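Local coordinates for protein argonaute (Methanocaldococcus jannaschii, PDB 5G5S) that cleaves single-stranded target DNA, using short single-stranded DNA guides to find the complementary strand, and may defend the cell against invading genetic elements, at residues Y29-K32 / A38-F41; L155-T160 / Q273-L278; I286-A291 / K606-D611. All blocks are in the same frame, centred on the assembly; numbering follows the deposited sequence.

Interaction 1 of 3, residues Y29-K32 / A38-F41; sequences YRIK and AFNF
Ile31 reaches from the end of strand 25-31 toward two phenylalanine rings: Phe39, in the loop before helix 41-47, and Phe41, the first residue of that helix. Its longer branch does the touching: CD1 lies 3.9 Å from CE1 of Phe41, and CG1 of Ile31 comes equally close to that same ring carbon, also 3.9 Å. The Ile31 and Phe41 side chains slide past each other in opposite directions, and CD1 meets both rings obliquely. Phe39 is a looser neighbour, its CZ being 4.4 Å from CD1 of Ile31. CG1 of Ile31 stands anti to its own carbonyl carbon (chi1 -41°), which carries CD1 out to meet both rings. Each phenylalanine in turn has CG anti to the backbone N, as in Phe41 with chi1 -174°, and both rings extend toward the strand. No hydrogen bond links the two segments; the contact is wholly apolar, with 98 Å² buried, and lies at the protein surface. Ile31 also packs on Phe60 and Ile84 of the flanking strands, while Phe39 meets the ring of Phe44 in the helix. Between the two aromatic residues, Asn40 occupies the N-cap position, its OD1 accepting a weak hydrogen bond from Arg43 N. The contact thus closes a short strand-to-helix connection, in which helix 41-47 is packed beside the four-stranded antiparallel sheet of the Argonaute N-terminal domain.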
loop_
_atom_site.group_PDB
_atom_site.type_symbol
_atom_site.label_atom_id
_atom_site.label_comp_id
_atom_site.label_asym_id
_atom_site.label_seq_id
_atom_site.Cartn_x
_atom_site.Cartn_y
_atom_site.Cartn_z
ATOM N N TYR A 29 33.242 -19.649 6.214
ATOM C CA TYR A 29 34.252 -19.069 7.092
ATOM C C TYR A 29 33.661 -18.696 8.441
ATOM O O TYR A 29 32.451 -18.520 8.563
ATOM C CB TYR A 29 34.867 -17.806 6.462
ATOM C CG TYR A 29 35.591 -18.029 5.153
ATOM C CD1 TYR A 29 36.902 -18.493 5.129
ATOM C CD2 TYR A 29 34.991 -17.707 3.939
ATOM C CE1 TYR A 29 37.581 -18.685 3.929
ATOM C CE2 TYR A 29 35.662 -17.887 2.731
ATOM C CZ TYR A 29 36.954 -18.392 2.731
ATOM O OH TYR A 29 37.623 -18.589 1.548
ATOM N N ARG A 30 34.530 -18.573 9.451
ATOM C CA ARG A 30 34.200 -18.105 10.796
ATOM C C ARG A 30 35.296 -17.141 11.242
ATOM O O ARG A 30 36.449 -17.295 10.824
ATOM C CB ARG A 30 33.985 -19.261 11.804
ATOM C CG ARG A 30 35.240 -20.037 12.235
ATOM C CD ARG A 30 34.938 -21.078 13.299
ATOM N NE ARG A 30 34.343 -22.284 12.722
ATOM C CZ ARG A 30 33.898 -23.321 13.424
ATOM N NH1 ARG A 30 33.973 -23.317 14.750
ATOM N NH2 ARG A 30 33.372 -24.369 12.807
ATOM N N ILE A 31 34.934 -16.128 12.048
ATOM C CA ILE A 31 35.905 -15.160 12.564
ATOM C C ILE A 31 36.714 -15.901 13.635
ATOM O O ILE A 31 36.152 -16.297 14.662
ATOM C CB ILE A 31 35.249 -13.844 13.117
ATOM C CG1 ILE A 31 34.078 -13.303 12.241
ATOM C CG2 ILE A 31 36.300 -12.761 13.446
ATOM C CD1 ILE A 31 34.428 -12.512 10.942
ATOM N N LYS A 32 38.009 -16.156 13.352
ATOM C CA LYS A 32 38.920 -16.842 14.280
ATOM C C LYS A 32 39.511 -15.855 15.291
ATOM O O LYS A 32 39.621 -16.185 16.476
ATOM C CB LYS A 32 40.005 -17.675 13.553
ATOM C CG LYS A 32 40.913 -16.914 12.587
ATOM N N ALA A 38 31.361 -3.351 19.042
ATOM C CA ALA A 38 31.076 -2.379 17.987
ATOM C C ALA A 38 31.442 -2.890 16.593
ATOM O O ALA A 38 31.466 -2.126 15.630
ATOM C CB ALA A 38 31.784 -1.065 18.273
ATOM N N PHE A 39 31.735 -4.181 16.500
ATOM C CA PHE A 39 32.127 -4.827 15.253
ATOM C C PHE A 39 31.108 -4.799 14.113
ATOM O O PHE A 39 31.507 -4.679 12.957
ATOM C CB PHE A 39 32.550 -6.269 15.510
ATOM C CG PHE A 39 32.965 -6.994 14.269
ATOM C CD1 PHE A 39 34.017 -6.525 13.504
ATOM C CD2 PHE A 39 32.301 -8.134 13.862
ATOM C CE1 PHE A 39 34.402 -7.183 12.357
ATOM C CE2 PHE A 39 32.683 -8.798 12.717
ATOM C CZ PHE A 39 33.734 -8.321 11.963
ATOM N N ASN A 40 29.818 -4.931 14.426
ATOM C CA ASN A 40 28.764 -4.935 13.400
ATOM C C ASN A 40 28.975 -5.996 12.321
ATOM O O ASN A 40 29.267 -5.696 11.170
ATOM C CB ASN A 40 28.511 -3.549 12.794
ATOM C CG ASN A 40 27.210 -3.487 12.027
ATOM O OD1 ASN A 40 26.463 -4.463 11.969
ATOM N ND2 ASN A 40 26.930 -2.334 11.438
ATOM N N PHE A 41 28.820 -7.247 12.730
ATOM C CA PHE A 41 29.034 -8.410 11.881
ATOM C C PHE A 41 28.163 -8.429 10.630
ATOM O O PHE A 41 28.645 -8.777 9.558
ATOM C CB PHE A 41 28.751 -9.659 12.722
ATOM C CG PHE A 41 29.055 -10.958 12.035
ATOM C CD1 PHE A 41 30.282 -11.178 11.444
ATOM C CD2 PHE A 41 28.124 -11.976 12.025
ATOM C CE1 PHE A 41 30.563 -12.381 10.829
ATOM C CE2 PHE A 41 28.398 -13.180 11.413
ATOM C CZ PHE A 41 29.621 -13.384 10.813
#

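Interaction 2 of 3, residues L155-T160 / Q273-L278; sequences LNFRHT and QSYWRL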
loop_
_atom_site.group_PDB
_atom_site.type_symbol
_atom_site.label_atom_id
_atom_site.label_comp_id
_atom_site.label_asym_id
_atom_site.label_seq_id
_atom_site.Cartn_x
_atom_site.Cartn_y
_atom_site.Cartn_z
ATOM N N LEU A 155 16.582 -5.848 -13.474
ATOM C CA LEU A 155 17.081 -4.491 -13.653
ATOM C C LEU A 155 15.933 -3.480 -13.746
ATOM O O LEU A 155 15.084 -3.570 -14.631
ATOM C CB LEU A 155 18.003 -4.450 -14.885
ATOM C CG LEU A 155 19.041 -3.334 -14.981
ATOM C CD1 LEU A 155 19.983 -3.328 -13.774
ATOM C CD2 LEU A 155 19.852 -3.493 -16.259
ATOM N N ASN A 156 15.889 -2.553 -12.784
ATOM C CA ASN A 156 14.848 -1.544 -12.713
ATOM C C ASN A 156 15.435 -0.146 -12.738
ATOM O O ASN A 156 16.447 0.110 -12.097
ATOM C CB ASN A 156 13.996 -1.745 -11.458
ATOM C CG ASN A 156 12.591 -1.206 -11.558
ATOM O OD1 ASN A 156 12.023 -1.074 -12.646
ATOM N ND2 ASN A 156 11.984 -0.921 -10.411
ATOM N N PHE A 157 14.813 0.750 -13.500
ATOM C CA PHE A 157 15.256 2.134 -13.599
ATOM C C PHE A 157 14.178 3.007 -12.965
ATOM O O PHE A 157 13.019 2.977 -13.388
ATOM C CB PHE A 157 15.558 2.503 -15.061
ATOM C CG PHE A 157 16.081 3.895 -15.307
ATOM C CD1 PHE A 157 17.255 4.333 -14.703
ATOM C CD2 PHE A 157 15.431 4.754 -16.187
ATOM C CE1 PHE A 157 17.739 5.624 -14.936
ATOM C CE2 PHE A 157 15.936 6.032 -16.446
ATOM C CZ PHE A 157 17.081 6.462 -15.811
ATOM N N ARG A 158 14.545 3.720 -11.894
ATOM C CA ARG A 158 13.586 4.538 -11.154
ATOM C C ARG A 158 13.916 6.012 -11.104
ATOM O O ARG A 158 15.083 6.400 -11.147
ATOM C CB ARG A 158 13.379 3.981 -9.742
ATOM C CG ARG A 158 11.921 3.937 -9.351
ATOM C CD ARG A 158 11.485 2.528 -9.026
ATOM N NE ARG A 158 11.600 2.245 -7.598
ATOM C CZ ARG A 158 10.630 2.447 -6.711
ATOM N NH1 ARG A 158 9.463 2.955 -7.094
ATOM N NH2 ARG A 158 10.819 2.150 -5.432
ATOM N N HIS A 159 12.865 6.836 -11.013
ATOM C CA HIS A 159 12.979 8.282 -10.902
ATOM C C HIS A 159 12.449 8.718 -9.557
ATOM O O HIS A 159 11.310 8.412 -9.204
ATOM C CB HIS A 159 12.258 8.996 -12.051
ATOM C CG HIS A 159 12.801 8.642 -13.398
ATOM N ND1 HIS A 159 13.897 9.297 -13.929
ATOM C CD2 HIS A 159 12.398 7.688 -14.265
ATOM C CE1 HIS A 159 14.108 8.742 -15.110
ATOM N NE2 HIS A 159 13.237 7.762 -15.353
ATOM N N THR A 160 13.316 9.369 -8.778
ATOM C CA THR A 160 13.007 9.901 -7.455
ATOM C C THR A 160 12.981 11.414 -7.521
ATOM O O THR A 160 13.963 12.036 -7.918
ATOM C CB THR A 160 13.900 9.277 -6.355
ATOM O OG1 THR A 160 13.586 9.878 -5.101
ATOM C CG2 THR A 160 15.400 9.408 -6.635
ATOM N N GLN A 273 4.833 15.780 -18.846
ATOM C CA GLN A 273 5.324 15.391 -20.172
ATOM C C GLN A 273 5.318 13.852 -20.339
ATOM O O GLN A 273 5.258 13.118 -19.346
ATOM C CB GLN A 273 6.726 15.975 -20.420
ATOM N N SER A 274 5.366 13.384 -21.604
ATOM C CA SER A 274 5.333 11.979 -22.038
ATOM C C SER A 274 6.276 11.009 -21.314
ATOM O O SER A 274 5.910 9.849 -21.124
ATOM C CB SER A 274 5.566 11.888 -23.543
ATOM O OG SER A 274 6.873 12.323 -23.882
ATOM N N TYR A 275 7.488 11.471 -20.948
ATOM C CA TYR A 275 8.519 10.679 -20.269
ATOM C C TYR A 275 8.088 10.160 -18.890
ATOM O O TYR A 275 8.541 9.090 -18.483
ATOM C CB TYR A 275 9.831 11.482 -20.168
ATOM C CG TYR A 275 11.030 10.682 -19.701
ATOM C CD1 TYR A 275 11.649 9.759 -20.541
ATOM C CD2 TYR A 275 11.575 10.882 -18.436
ATOM C CE1 TYR A 275 12.760 9.025 -20.120
ATOM C CE2 TYR A 275 12.697 10.168 -18.009
ATOM C CZ TYR A 275 13.282 9.234 -18.853
ATOM O OH TYR A 275 14.388 8.522 -18.443
ATOM N N TRP A 276 7.176 10.863 -18.231
ATOM C CA TRP A 276 6.702 10.444 -16.920
ATOM C C TRP A 276 5.469 9.543 -16.986
ATOM O O TRP A 276 5.092 8.928 -15.994
ATOM C CB TRP A 276 6.431 11.664 -16.045
ATOM C CG TRP A 276 7.570 12.623 -16.039
ATOM C CD1 TRP A 276 7.540 13.930 -16.409
ATOM C CD2 TRP A 276 8.921 12.343 -15.662
ATOM N NE1 TRP A 276 8.784 14.488 -16.277
ATOM C CE2 TRP A 276 9.652 13.532 -15.820
ATOM C CE3 TRP A 276 9.582 11.202 -15.201
ATOM C CZ2 TRP A 276 11.009 13.614 -15.536
ATOM C CZ3 TRP A 276 10.927 11.286 -14.918
ATOM C CH2 TRP A 276 11.626 12.482 -15.086
ATOM N N ARG A 277 4.826 9.491 -18.145
ATOM C CA ARG A 277 3.649 8.647 -18.338
ATOM C C ARG A 277 3.887 7.510 -19.332
ATOM O O ARG A 277 2.951 6.926 -19.861
ATOM C CB ARG A 277 2.438 9.482 -18.736
ATOM C CG ARG A 277 2.718 10.486 -19.831
ATOM C CD ARG A 277 1.568 11.463 -19.962
ATOM N NE ARG A 277 1.683 12.253 -21.177
ATOM C CZ ARG A 277 0.898 13.279 -21.466
ATOM N NH1 ARG A 277 -0.058 13.639 -20.622
ATOM N NH2 ARG A 277 1.069 13.946 -22.597
ATOM N N LEU A 278 5.155 7.226 -19.590
ATOM C CA LEU A 278 5.584 6.179 -20.513
ATOM C C LEU A 278 4.912 4.816 -20.317
ATOM O O LEU A 278 4.661 4.392 -19.197
ATOM C CB LEU A 278 7.091 6.008 -20.372
ATOM C CG LEU A 278 7.899 5.755 -21.635
ATOM C CD1 LEU A 278 7.553 6.793 -22.689
ATOM C CD2 LEU A 278 9.377 5.805 -21.301
#
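His159, on strand 150-163, and Trp276, in a turn of helical backbone conformation between helices 266-271 and 280-293, have CA atoms 9.0 Å apart, so only side chains bridge the segments. The main pair is T-shaped: the six-membered ring of Trp276 directs its edge at one face of the imidazole, with planes 84° apart and centroids separated by 5.1 Å. Its CZ3 does the touching, 3.6 Å from CG of His159. The histidine CG lies anti to the carbonyl carbon (chi1 -60°), which swings the ring off the strand toward the turn. Tyr275 comes to the edge of the same imidazole, its OH 3.4 Å from CE1 of His159, the two rings meeting obliquely. That hydroxyl also sits near the plane of the Phe157 ring, 3.5 Å from CE2 at its edge. Elsewhere, Trp276 touches Val136 and Met261. His159 interacts with guide DNA, and in this structure two aromatic side chains border its ring, one over a face and one at the edge. Such contacts probably restrict imidazole rotation, and the T-shaped pair with Trp276 is held by dispersion and weak electrostatic attraction.

Interaction 3 of 3, residues I286-A291 / K606-D611; sequences IINEIA and KVFTSD. With MG (magnesium ion), chain B.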
loop_
_atom_site.group_PDB
_atom_site.type_symbol
_atom_site.label_atom_id
_atom_site.label_comp_id
_atom_site.label_asym_id
_atom_site.label_seq_id
_atom_site.Cartn_x
_atom_site.Cartn_y
_atom_site.Cartn_z
ATOM N N ILE A 286 14.008 1.341 -22.581
ATOM C CA ILE A 286 14.971 2.075 -21.752
ATOM C C ILE A 286 15.805 1.060 -20.944
ATOM O O ILE A 286 17.033 1.191 -20.911
ATOM C CB ILE A 286 14.255 3.112 -20.820
ATOM C CG1 ILE A 286 13.462 4.198 -21.609
ATOM C CG2 ILE A 286 15.191 3.710 -19.747
ATOM C CD1 ILE A 286 14.273 5.268 -22.410
ATOM N N ILE A 287 15.140 0.052 -20.303
ATOM C CA ILE A 287 15.822 -0.992 -19.512
ATOM C C ILE A 287 16.812 -1.754 -20.401
ATOM O O ILE A 287 17.972 -1.902 -20.023
ATOM C CB ILE A 287 14.872 -1.944 -18.714
ATOM C CG1 ILE A 287 13.775 -1.194 -17.885
ATOM C CG2 ILE A 287 15.666 -2.930 -17.842
ATOM C CD1 ILE A 287 14.191 -0.311 -16.777
ATOM N N ASN A 288 16.362 -2.160 -21.605
ATOM C CA ASN A 288 17.160 -2.852 -22.634
ATOM C C ASN A 288 18.423 -2.059 -23.006
ATOM O O ASN A 288 19.477 -2.664 -23.194
ATOM C CB ASN A 288 16.307 -3.143 -23.884
ATOM C CG ASN A 288 15.269 -4.240 -23.705
ATOM O OD1 ASN A 288 15.305 -5.036 -22.764
ATOM N ND2 ASN A 288 14.333 -4.332 -24.628
ATOM N N GLU A 289 18.330 -0.703 -23.033
ATOM C CA GLU A 289 19.470 0.184 -23.302
ATOM C C GLU A 289 20.544 0.137 -22.209
ATOM O O GLU A 289 21.730 0.220 -22.529
ATOM C CB GLU A 289 19.022 1.629 -23.587
ATOM C CG GLU A 289 18.630 1.864 -25.035
ATOM C CD GLU A 289 19.620 1.356 -26.071
ATOM O OE1 GLU A 289 20.806 1.757 -26.025
ATOM O OE2 GLU A 289 19.211 0.516 -26.903
ATOM N N ILE A 290 20.134 -0.019 -20.936
ATOM C CA ILE A 290 21.046 -0.140 -19.792
ATOM C C ILE A 290 21.667 -1.542 -19.818
ATOM O O ILE A 290 22.855 -1.686 -19.522
ATOM C CB ILE A 290 20.341 0.179 -18.441
ATOM C CG1 ILE A 290 19.874 1.649 -18.390
ATOM C CG2 ILE A 290 21.247 -0.137 -17.237
ATOM C CD1 ILE A 290 18.744 1.928 -17.376
ATOM N N ALA A 291 20.855 -2.563 -20.192
ATOM C CA ALA A 291 21.264 -3.965 -20.324
ATOM C C ALA A 291 22.347 -4.124 -21.376
ATOM O O ALA A 291 23.272 -4.908 -21.172
ATOM C CB ALA A 291 20.072 -4.823 -20.696
ATOM N N LYS A 606 9.235 -5.734 -13.674
ATOM C CA LYS A 606 8.534 -4.967 -14.700
ATOM C C LYS A 606 8.150 -5.919 -15.802
ATOM O O LYS A 606 8.986 -6.707 -16.240
ATOM C CB LYS A 606 9.420 -3.847 -15.307
ATOM C CG LYS A 606 9.729 -2.663 -14.406
ATOM C CD LYS A 606 8.484 -1.859 -13.992
ATOM C CE LYS A 606 8.725 -1.002 -12.763
ATOM N NZ LYS A 606 9.088 -1.798 -11.551
ATOM N N VAL A 607 6.897 -5.837 -16.266
ATOM C CA VAL A 607 6.386 -6.637 -17.387
ATOM C C VAL A 607 6.227 -5.674 -18.559
ATOM O O VAL A 607 5.504 -4.682 -18.454
ATOM C CB VAL A 607 5.078 -7.413 -17.072
ATOM C CG1 VAL A 607 4.808 -8.470 -18.141
ATOM C CG2 VAL A 607 5.137 -8.061 -15.692
ATOM N N PHE A 608 6.949 -5.938 -19.661
ATOM C CA PHE A 608 6.940 -5.069 -20.830
ATOM C C PHE A 608 5.671 -5.284 -21.679
ATOM O O PHE A 608 5.744 -5.800 -22.797
ATOM C CB PHE A 608 8.251 -5.220 -21.640
ATOM C CG PHE A 608 9.570 -5.101 -20.892
ATOM C CD1 PHE A 608 9.636 -4.478 -19.642
ATOM C CD2 PHE A 608 10.754 -5.561 -21.461
ATOM C CE1 PHE A 608 10.850 -4.377 -18.955
ATOM C CE2 PHE A 608 11.972 -5.427 -20.789
ATOM C CZ PHE A 608 12.013 -4.834 -19.545
ATOM N N THR A 609 4.499 -4.913 -21.105
ATOM C CA THR A 609 3.176 -5.032 -21.730
ATOM C C THR A 609 2.121 -4.072 -21.166
ATOM O O THR A 609 2.201 -3.654 -20.008
ATOM C CB THR A 609 2.656 -6.490 -21.683
ATOM O OG1 THR A 609 1.529 -6.576 -22.555
ATOM C CG2 THR A 609 2.247 -6.950 -20.261
ATOM N N SER A 610 1.084 -3.812 -21.959
ATOM C CA SER A 610 -0.053 -2.990 -21.553
ATOM C C SER A 610 -1.233 -3.896 -21.175
ATOM O O SER A 610 -2.270 -3.409 -20.721
ATOM C CB SER A 610 -0.438 -2.011 -22.656
ATOM O OG SER A 610 0.621 -1.094 -22.876
ATOM N N ASP A 611 -1.057 -5.218 -21.345
ATOM C CA ASP A 611 -2.052 -6.228 -20.985
ATOM C C ASP A 611 -2.120 -6.385 -19.445
ATOM O O ASP A 611 -1.178 -6.028 -18.732
ATOM C CB ASP A 611 -1.755 -7.566 -21.695
ATOM C CG ASP A 611 -2.860 -8.617 -21.631
ATOM O OD1 ASP A 611 -4.034 -8.241 -21.364
ATOM O OD2 ASP A 611 -2.553 -9.815 -21.841
HETATM MG MG MG B . 24.554 -6.763 -21.786
#
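The apolar part of this contact rests on Phe608, whose ring extends from the loop ahead of strand 614-618 to the side of helix 280-293. Its CZ comes within 4.1 Å of CB of Ile287, approaching the branch point of that side chain obliquely. Phe608 points toward the helix from its backbone, and with CG anti to the carbonyl carbon (chi1 -51°) the far end of the ring is brought against Ile287. Tyr15, Lys11, Asn13 and Pro301 also touch this ring.

Asn288, one residue on, supplies a polar neighbour. Its OD1 lies 3.9 Å from CE2 of Phe608, and the amide plane is turned 76° from that of the ring. This is van der Waals contact, for no hydrogen bond joins the two segments; OD1 accepts one from the hydroxyl of Tyr15.

Hydrogen bonds within the loop shape it around the aromatic residue. Phe608 is the centre of an inverse gamma turn, closed by a weak bond from Thr609 N to Val607 O. An ST turn follows, in which Asp611 N donates to OG1 of Thr609 over 3.2 Å and nearly straight at 169°. Asp611 also forms a salt bridge with Lys308.

Metal coordination lies on the helix side of the contact: Ala291 O, within the helix, binds magnesium at 2.3 Å, and Leu294 O, Ile297 O and Asn299 OD1 from the chain beyond it complete the ligands given by the protein. The chemistry is therefore divided: dispersion dominates where Phe608 meets Ile287 and Asn288, Asn280 and Glu281 at the start of the helix hydrogen-bond to Thr609 O and Ser610 OG, and the magnesium holds the helix end.

In the fold
Interactions 2 and 3 are neighbours, their centres 11 Å apart, and share elements: strand 150-163 touches helix 280-293, with Phe157 against Ile286 and Ile287, and Asn156 makes a weak hydrogen bond to Lys606. Interaction 1 stands apart within the N-terminal domain, its centre about 41 Å from either of the others. Interactions 1 and 2 are surface contacts, whereas interaction 3 is partly buried and brings residues distant in sequence together, among them a loop of the PIWI domain. Chemistry follows place: aliphatic against aromatic in a local strand-helix connection, aromatic around a guide-binding histidine in interaction 2, and apolar packing beside a magnesium-bound helix end in interaction 3.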